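Local coordinates for acetaldehyde dehydrogenase (Acetylating) (Geobacillus thermoglucosidasius, PDB 5J78), which probably catalyses the reversible NAD-dependent oxidation of acetaldehyde to acetyl-CoA with coenzyme A, as an acetylating aldehyde dehydrogenase, at residues 76-84 with 168-179; 92-100 with 141-149. All blocks are in the same frame, centred on the assembly; numbering follows the deposited sequence. Where two conformers were deposited one is given.

Contact 1 of 2, residues 76-84 with 168-179; sequences LAAMAVEET and SAAKCTAEAARI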
loop_
_atom_site.group_PDB
_atom_site.type_symbol
_atom_site.label_atom_id
_atom_site.label_comp_id
_atom_site.label_asym_id
_atom_site.label_seq_id
_atom_site.Cartn_x
_atom_site.Cartn_y
_atom_site.Cartn_z
ATOM N N LEU A 76 -23.120 28.837 -17.621
ATOM C CA LEU A 76 -22.385 27.633 -17.259
ATOM C C LEU A 76 -22.126 26.784 -18.493
ATOM O O LEU A 76 -21.044 26.217 -18.644
ATOM C CB LEU A 76 -23.142 26.811 -16.212
ATOM C CG LEU A 76 -23.300 27.510 -14.857
ATOM C CD1 LEU A 76 -24.274 26.784 -13.926
ATOM C CD2 LEU A 76 -21.946 27.621 -14.178
ATOM N N ALA A 77 -23.124 26.660 -19.362
ATOM C CA ALA A 77 -22.928 25.902 -20.581
ATOM C C ALA A 77 -21.693 26.425 -21.337
ATOM O O ALA A 77 -20.828 25.641 -21.749
ATOM C CB ALA A 77 -24.178 25.962 -21.466
ATOM N N ALA A 78 -21.598 27.750 -21.484
ATOM C CA ALA A 78 -20.521 28.372 -22.262
ATOM C C ALA A 78 -19.157 28.131 -21.626
ATOM O O ALA A 78 -18.197 27.783 -22.312
ATOM C CB ALA A 78 -20.780 29.883 -22.414
ATOM N N MET A 79 -19.071 28.310 -20.318
ATOM C CA MET A 79 -17.830 28.003 -19.609
ATOM C C MET A 79 -17.375 26.562 -19.833
ATOM O O MET A 79 -16.189 26.301 -20.041
ATOM C CB MET A 79 -17.989 28.260 -18.108
ATOM C CG MET A 79 -18.051 29.721 -17.727
ATOM S SD MET A 79 -18.209 29.935 -15.938
ATOM C CE MET A 79 -16.541 29.503 -15.455
ATOM N N ALA A 80 -18.318 25.626 -19.842
ATOM C CA ALA A 80 -17.964 24.215 -19.932
ATOM C C ALA A 80 -17.471 23.855 -21.337
ATOM O O ALA A 80 -16.470 23.137 -21.492
ATOM C CB ALA A 80 -19.163 23.337 -19.525
ATOM N N VAL A 81 -18.145 24.367 -22.365
ATOM C CA VAL A 81 -17.699 24.120 -23.735
ATOM C C VAL A 81 -16.295 24.693 -23.956
ATOM O O VAL A 81 -15.436 24.017 -24.535
ATOM C CB VAL A 81 -18.659 24.709 -24.808
ATOM C CG1 VAL A 81 -18.075 24.476 -26.216
ATOM C CG2 VAL A 81 -20.030 24.095 -24.724
ATOM N N GLU A 82 -16.052 25.922 -23.505
ATOM C CA GLU A 82 -14.792 26.582 -23.819
ATOM C C GLU A 82 -13.649 25.936 -23.048
ATOM O O GLU A 82 -12.546 25.798 -23.567
ATOM C CB GLU A 82 -14.853 28.081 -23.509
ATOM C CG GLU A 82 -15.936 28.839 -24.272
ATOM C CD GLU A 82 -15.568 29.147 -25.730
ATOM O OE1 GLU A 82 -14.553 28.625 -26.239
ATOM O OE2 GLU A 82 -16.309 29.922 -26.374
ATOM N N GLU A 83 -13.906 25.518 -21.813
ATOM C CA GLU A 83 -12.818 25.036 -20.986
ATOM C C GLU A 83 -12.467 23.604 -21.387
ATOM O O GLU A 83 -11.286 23.259 -21.476
ATOM C CB GLU A 83 -13.178 25.141 -19.491
ATOM C CG GLU A 83 -12.088 24.601 -18.562
ATOM C CD GLU A 83 -12.448 24.700 -17.065
ATOM O OE1 GLU A 83 -13.649 24.832 -16.733
ATOM O OE2 GLU A 83 -11.517 24.654 -16.217
ATOM N N THR A 84 -13.479 22.781 -21.659
ATOM C CA THR A 84 -13.235 21.368 -21.946
ATOM C C THR A 84 -13.064 21.057 -23.430
ATOM O O THR A 84 -12.457 20.044 -23.778
ATOM C CB THR A 84 -14.378 20.459 -21.423
ATOM O OG1 THR A 84 -15.571 20.702 -22.177
ATOM C CG2 THR A 84 -14.633 20.678 -19.934
ATOM N N SER A 168 -9.656 19.026 -16.189
ATOM C CA SER A 168 -9.929 19.756 -17.427
ATOM C C SER A 168 -11.250 20.560 -17.370
ATOM O O SER A 168 -11.622 21.242 -18.345
ATOM C CB SER A 168 -9.952 18.788 -18.614
ATOM O OG SER A 168 -11.129 18.014 -18.610
ATOM N N ALA A 169 -11.939 20.493 -16.229
ATOM C CA ALA A 169 -13.198 21.212 -16.032
ATOM C C ALA A 169 -13.258 21.932 -14.675
ATOM O O ALA A 169 -14.346 22.212 -14.162
ATOM C CB ALA A 169 -14.390 20.234 -16.175
ATOM N N ALA A 170 -12.102 22.256 -14.101
ATOM C CA ALA A 170 -12.076 22.840 -12.750
ATOM C C ALA A 170 -12.815 24.175 -12.609
ATOM O O ALA A 170 -13.554 24.383 -11.641
ATOM C CB ALA A 170 -10.654 23.002 -12.291
ATOM N N LYS A 171 -12.658 25.073 -13.574
ATOM C CA LYS A 171 -13.276 26.395 -13.458
ATOM C C LYS A 171 -14.801 26.384 -13.628
ATOM O O LYS A 171 -15.512 27.008 -12.853
ATOM C CB LYS A 171 -12.663 27.350 -14.480
ATOM C CG LYS A 171 -11.237 27.766 -14.152
ATOM C CD LYS A 171 -10.604 28.472 -15.322
ATOM C CE LYS A 171 -9.145 28.782 -15.055
ATOM N NZ LYS A 171 -8.278 28.221 -16.126
ATOM N N CYS A 172 -15.320 25.685 -14.628
ATOM C CA CYS A 172 -16.771 25.679 -14.796
ATOM C C CYS A 172 -17.458 24.898 -13.648
ATOM O O CYS A 172 -18.544 25.277 -13.200
ATOM C CB CYS A 172 -17.157 25.112 -16.158
ATOM S SG CYS A 172 -16.764 23.398 -16.404
ATOM N N THR A 173 -16.815 23.836 -13.159
ATOM C CA THR A 173 -17.348 23.061 -12.021
ATOM C C THR A 173 -17.415 23.937 -10.752
ATOM O O THR A 173 -18.446 24.003 -10.083
ATOM C CB THR A 173 -16.491 21.772 -11.752
ATOM O OG1 THR A 173 -16.412 20.988 -12.950
ATOM C CG2 THR A 173 -17.119 20.895 -10.652
ATOM N N ALA A 174 -16.321 24.615 -10.428
ATOM C CA ALA A 174 -16.309 25.510 -9.284
ATOM C C ALA A 174 -17.316 26.659 -9.437
ATOM O O ALA A 174 -17.921 27.069 -8.454
ATOM C CB ALA A 174 -14.902 26.056 -9.059
ATOM N N GLU A 175 -17.517 27.177 -10.648
ATOM C CA GLU A 175 -18.472 28.278 -10.836
ATOM C C GLU A 175 -19.895 27.774 -10.587
ATOM O O GLU A 175 -20.704 28.465 -9.960
ATOM C CB GLU A 175 -18.339 28.903 -12.247
ATOM C CG GLU A 175 -19.362 30.028 -12.600
ATOM C CD GLU A 175 -19.374 31.221 -11.636
ATOM O OE1 GLU A 175 -18.431 31.397 -10.835
ATOM O OE2 GLU A 175 -20.347 32.005 -11.684
ATOM N N ALA A 176 -20.188 26.555 -11.034
ATOM C CA ALA A 176 -21.499 25.965 -10.806
ATOM C C ALA A 176 -21.761 25.777 -9.309
ATOM O O ALA A 176 -22.851 26.072 -8.825
ATOM C CB ALA A 176 -21.617 24.642 -11.541
ATOM N N ALA A 177 -20.762 25.298 -8.575
ATOM C CA ALA A 177 -20.881 25.189 -7.119
ATOM C C ALA A 177 -21.068 26.560 -6.419
ATOM O O ALA A 177 -21.873 26.685 -5.493
ATOM C CB ALA A 177 -19.651 24.471 -6.551
ATOM N N ARG A 178 -20.310 27.556 -6.875
ATOM C CA ARG A 178 -20.382 28.920 -6.367
ATOM C C ARG A 178 -21.811 29.456 -6.498
ATOM O O ARG A 178 -22.377 30.000 -5.556
ATOM C CB ARG A 178 -19.399 29.808 -7.147
ATOM C CG ARG A 178 -18.726 30.932 -6.375
ATOM C CD ARG A 178 -17.568 31.547 -7.205
ATOM N NE ARG A 178 -16.324 30.778 -7.072
ATOM C CZ ARG A 178 -15.619 30.250 -8.070
ATOM N NH1 ARG A 178 -15.998 30.386 -9.349
ATOM N NH2 ARG A 178 -14.509 29.580 -7.777
ATOM N N ILE A 179 -22.389 29.271 -7.679
ATOM C CA ILE A 179 -23.742 29.713 -7.957
ATOM C C ILE A 179 -24.769 28.969 -7.088
ATOM O O ILE A 179 -25.709 29.577 -6.596
ATOM C CB ILE A 179 -24.072 29.531 -9.449
ATOM C CG1 ILE A 179 -23.345 30.600 -10.276
ATOM C CG2 ILE A 179 -25.566 29.667 -9.713
ATOM C CD1 ILE A 179 -23.265 30.270 -11.735
HETATM O O HOH W 1 -10.643 18.434 -21.875
#
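Fully extended, with CG trans to the backbone N (chi1 178°) and the next torsion also trans, Glu83 carries its carboxylate straight to the first turn of helix 170-179, while Cys172 turns SG between its own N and carbonyl carbon (chi1 65°), where it lies against Ala80. The carboxylate takes two backbone N-H groups at once: Cys172 N gives to Glu83 OE1 over 2.8 Å, and Lys171 N gives to Glu83 OE2 over 2.9 Å. Both oxygens use their syn lone pairs and both bonds are fairly straight, so this two-pronged hold fixes the rotation of the carboxylate. A negative group set against a helix N terminus would probably also be favoured by the helix dipole. The aliphatic part of Lys171 runs obliquely across Glu83, its CB 3.4 Å from Glu83 OE2.

Farther along, Met79 crosses Glu175 at about a right angle and rests its sulfur on the aliphatic part of that side chain, Met79 SD lying 3.5 Å from Glu175 CG. Leu76 is a knob in the hole formed by Cys172, Glu175, Ala176 and Ile179, its CD2 meeting Ile179 CD1 tip to tip at 3.8 Å. At the other end, Thr84 CG2 packs on Ala169 CB at 3.8 Å. Segments 76-84 and 170-179 run roughly antiparallel, at 162°, their axes 8.6 Å apart at closest approach. Helix 170-186 links the parallel strands 160-165 and 194-196, so helix 76-84 packs onto a beta-alpha-beta crossover of the kind that builds the Rossmann-like NAD-binding domain of aldehyde dehydrogenases.

Contact 2 of 2, residues 92-100 with 141-149; sequences KTLKNLFAA and TNPTSTVIF. With ACT (acetate ion), chain I.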
loop_
_atom_site.group_PDB
_atom_site.type_symbol
_atom_site.label_atom_id
_atom_site.label_comp_id
_atom_site.label_asym_id
_atom_site.label_seq_id
_atom_site.Cartn_x
_atom_site.Cartn_y
_atom_site.Cartn_z
ATOM N N LYS A 92 -25.574 21.943 -23.985
ATOM C CA LYS A 92 -25.136 22.018 -22.586
ATOM C C LYS A 92 -26.119 22.850 -21.775
ATOM O O LYS A 92 -26.352 22.560 -20.584
ATOM C CB LYS A 92 -23.719 22.570 -22.462
ATOM C CG LYS A 92 -22.636 21.532 -22.821
ATOM C CD LYS A 92 -21.302 21.820 -22.141
ATOM C CE LYS A 92 -20.167 20.929 -22.609
ATOM N NZ LYS A 92 -20.310 19.509 -22.229
ATOM N N THR A 93 -26.739 23.843 -22.417
ATOM C CA THR A 93 -27.705 24.703 -21.732
ATOM C C THR A 93 -28.942 23.865 -21.377
ATOM O O THR A 93 -29.477 23.961 -20.275
ATOM C CB THR A 93 -28.110 25.953 -22.596
ATOM O OG1 THR A 93 -26.962 26.793 -22.818
ATOM C CG2 THR A 93 -29.156 26.785 -21.880
ATOM N N LEU A 94 -29.377 23.043 -22.326
ATOM C CA LEU A 94 -30.479 22.115 -22.123
ATOM C C LEU A 94 -30.160 21.104 -21.024
ATOM O O LEU A 94 -31.015 20.777 -20.200
ATOM C CB LEU A 94 -30.795 21.368 -23.411
ATOM C CG LEU A 94 -31.459 22.185 -24.514
ATOM C CD1 LEU A 94 -31.578 21.360 -25.795
ATOM C CD2 LEU A 94 -32.831 22.674 -24.061
ATOM N N LYS A 95 -28.931 20.605 -21.036
ATOM C CA LYS A 95 -28.459 19.701 -20.006
ATOM C C LYS A 95 -28.555 20.364 -18.622
ATOM O O LYS A 95 -29.029 19.738 -17.677
ATOM C CB LYS A 95 -27.023 19.257 -20.312
ATOM C CG LYS A 95 -26.608 17.966 -19.613
ATOM C CD LYS A 95 -25.125 17.656 -19.743
ATOM C CE LYS A 95 -24.664 17.496 -21.199
ATOM N NZ LYS A 95 -23.164 17.292 -21.200
ATOM N N ASN A 96 -28.146 21.631 -18.496
ATOM C CA ASN A 96 -28.241 22.321 -17.210
ATOM C C ASN A 96 -29.691 22.521 -16.793
ATOM O O ASN A 96 -30.011 22.469 -15.600
ATOM C CB ASN A 96 -27.522 23.682 -17.239
ATOM C CG ASN A 96 -26.008 23.545 -17.258
ATOM O OD1 ASN A 96 -25.455 22.578 -16.748
ATOM N ND2 ASN A 96 -25.333 24.524 -17.833
ATOM N N LEU A 97 -30.556 22.759 -17.779
ATOM C CA LEU A 97 -31.969 22.992 -17.524
ATOM C C LEU A 97 -32.652 21.688 -17.117
ATOM O O LEU A 97 -33.633 21.697 -16.370
ATOM C CB LEU A 97 -32.647 23.600 -18.759
ATOM C CG LEU A 97 -32.325 25.066 -19.083
ATOM C CD1 LEU A 97 -32.953 25.437 -20.383
ATOM C CD2 LEU A 97 -32.822 25.980 -17.952
ATOM N N PHE A 98 -32.127 20.565 -17.604
ATOM C CA PHE A 98 -32.615 19.261 -17.181
ATOM C C PHE A 98 -32.362 19.120 -15.679
ATOM O O PHE A 98 -33.236 18.678 -14.932
ATOM C CB PHE A 98 -31.945 18.118 -17.977
ATOM C CG PHE A 98 -32.199 16.751 -17.402
ATOM C CD1 PHE A 98 -33.391 16.091 -17.637
ATOM C CD2 PHE A 98 -31.245 16.138 -16.595
ATOM C CE1 PHE A 98 -33.636 14.819 -17.070
ATOM C CE2 PHE A 98 -31.482 14.879 -16.028
ATOM C CZ PHE A 98 -32.684 14.227 -16.271
ATOM N N ALA A 99 -31.184 19.531 -15.225
ATOM C CA ALA A 99 -30.881 19.430 -13.807
ATOM C C ALA A 99 -31.691 20.437 -13.024
ATOM O O ALA A 99 -32.181 20.148 -11.930
ATOM C CB ALA A 99 -29.416 19.627 -13.555
ATOM N N ALA A 100 -31.856 21.625 -13.586
ATOM C CA ALA A 100 -32.557 22.676 -12.870
ATOM C C ALA A 100 -34.070 22.441 -12.812
ATOM O O ALA A 100 -34.717 22.921 -11.888
ATOM C CB ALA A 100 -32.273 24.020 -13.499
ATOM N N THR A 141 -17.249 15.574 -18.845
ATOM C CA THR A 141 -18.275 15.568 -19.881
ATOM C C THR A 141 -19.580 16.283 -19.510
ATOM O O THR A 141 -20.216 16.902 -20.376
ATOM C CB THR A 141 -18.639 14.133 -20.265
ATOM O OG1 THR A 141 -18.861 13.366 -19.072
ATOM C CG2 THR A 141 -17.532 13.495 -21.095
ATOM N N ASN A 142 -19.976 16.186 -18.240
ATOM C CA ASN A 142 -21.205 16.809 -17.735
ATOM C C ASN A 142 -20.893 17.629 -16.495
ATOM O O ASN A 142 -21.511 17.442 -15.438
ATOM C CB ASN A 142 -22.273 15.754 -17.389
ATOM C CG ASN A 142 -22.460 14.721 -18.475
ATOM O OD1 ASN A 142 -22.507 15.044 -19.668
ATOM N ND2 ASN A 142 -22.602 13.456 -18.061
ATOM N N PRO A 143 -19.918 18.532 -16.603
ATOM C CA PRO A 143 -19.395 19.177 -15.395
ATOM C C PRO A 143 -20.443 19.995 -14.627
ATOM O O PRO A 143 -20.641 19.757 -13.449
ATOM C CB PRO A 143 -18.291 20.088 -15.924
ATOM C CG PRO A 143 -18.543 20.200 -17.416
ATOM C CD PRO A 143 -19.240 18.983 -17.828
ATOM N N THR A 144 -21.129 20.919 -15.287
ATOM C CA THR A 144 -21.952 21.880 -14.555
ATOM C C THR A 144 -23.328 21.295 -14.231
ATOM O O THR A 144 -23.861 21.525 -13.153
ATOM C CB THR A 144 -22.079 23.188 -15.347
ATOM O OG1 THR A 144 -22.731 22.922 -16.595
ATOM C CG2 THR A 144 -20.691 23.767 -15.625
ATOM N N SER A 145 -23.872 20.486 -15.134
ATOM C CA SER A 145 -25.176 19.877 -14.897
ATOM C C SER A 145 -25.148 18.876 -13.744
ATOM O O SER A 145 -26.140 18.763 -13.006
ATOM C CB SER A 145 -25.702 19.176 -16.147
ATOM O OG SER A 145 -24.783 18.238 -16.666
ATOM N N THR A 146 -24.020 18.177 -13.579
ATOM C CA THR A 146 -23.880 17.172 -12.509
ATOM C C THR A 146 -23.769 17.862 -11.142
ATOM O O THR A 146 -24.248 17.351 -10.111
ATOM C CB THR A 146 -22.655 16.252 -12.737
ATOM O OG1 THR A 146 -22.757 15.603 -14.014
ATOM C CG2 THR A 146 -22.571 15.157 -11.654
ATOM N N VAL A 147 -23.129 19.022 -11.136
ATOM C CA VAL A 147 -23.025 19.830 -9.938
ATOM C C VAL A 147 -24.401 20.291 -9.510
ATOM O O VAL A 147 -24.745 20.226 -8.315
ATOM C CB VAL A 147 -22.122 21.062 -10.140
ATOM C CG1 VAL A 147 -22.339 22.084 -9.037
ATOM C CG2 VAL A 147 -20.675 20.642 -10.208
ATOM N N ILE A 148 -25.178 20.775 -10.475
ATOM C CA ILE A 148 -26.526 21.260 -10.191
ATOM C C ILE A 148 -27.363 20.110 -9.626
ATOM O O ILE A 148 -27.993 20.236 -8.577
ATOM C CB ILE A 148 -27.177 21.834 -11.455
ATOM C CG1 ILE A 148 -26.461 23.124 -11.890
ATOM C CG2 ILE A 148 -28.661 22.101 -11.231
ATOM C CD1 ILE A 148 -26.734 23.519 -13.306
ATOM N N PHE A 149 -27.341 18.988 -10.336
ATOM C CA PHE A 149 -28.084 17.785 -9.955
ATOM C C PHE A 149 -27.715 17.329 -8.536
ATOM O O PHE A 149 -28.585 17.184 -7.679
ATOM C CB PHE A 149 -27.826 16.690 -11.009
ATOM C CG PHE A 149 -27.904 15.288 -10.477
ATOM C CD1 PHE A 149 -29.129 14.732 -10.083
ATOM C CD2 PHE A 149 -26.760 14.514 -10.386
ATOM C CE1 PHE A 149 -29.189 13.427 -9.576
ATOM C CE2 PHE A 149 -26.813 13.218 -9.878
ATOM C CZ PHE A 149 -28.031 12.676 -9.471
HETATM C C ACT I . -22.727 20.152 -18.924
HETATM O O ACT I . -22.176 19.455 -19.796
HETATM O OXT ACT I . -22.874 19.661 -17.817
HETATM C CH3 ACT I . -23.246 21.524 -19.214
#
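Oxygen OXT of the bound acetate, wedged between Ser145 and Lys95, is gripped by the hydroxyl Ser145 OG at 2.6 Å and by Ser145 N at 3.0 Å, with a weak further bond from Thr144 N. The other acetate oxygen, O, faces the lysines: Lys95 NZ reaches it at 2.8 Å and Lys92 NZ at 3.1 Å. Lys95, bent at its third side-chain torsion (chi3 -60°), brings Lys95 NZ to Asn142 OD1 as well, at 2.8 Å, crossing that side chain at about a right angle. Both lysines are further salt-bridged to Asp268, and Lys95 also touches Thr271, two residues before Cys273, which is oxidised to 3-sulfinoalanine in this crystal. With an alanine in place of Lys95, Asn142 OD1 and the acetate would probably each lose a donor, and Asp268 one of its two lysine partners.

Beside the acetate methyl, Thr144 OG1 donates to Asn96 OD1 at 2.7 Å, in the carbonyl plane and on a lone pair; Asn96 ND2 is held in turn by Ala73 O. Farther on, Ala99 CB presses tightly on Ile148 CG2 at 3.5 Å. The helical segments 92-100 and 143-149 lie nearly parallel, at 6°.

Two lysines on one helix and the N-terminal N-H groups of the other thus form a buried anion pocket, with Asp268 probably balancing part of the lysine charge; the acetate, probably from the crystallisation liquor, shows that these donors can hold a small anion.

From the N terminus, helix 55-84 supplies 76-84 and, after a short turn, helix 89-107 supplies 92-100. The chain then runs through strands 115-119 and 124-138 before 141-149 returns to 92-100, closing the inner loop of contact 2. Strand 160-165 follows, and 168-179 comes back to 76-84, closing the outer loop of contact 1, inside which contact 2 is nested. The contacts touch directly: Ala77 and Leu76 pack on Lys92, Thr93 and Asn96, while Pro143 and Val147 meet Cys172, Thr173 and Ala176. Together they fasten the helical pair 55-84 and 89-107 to two successive crossover helices of the mixed sheet.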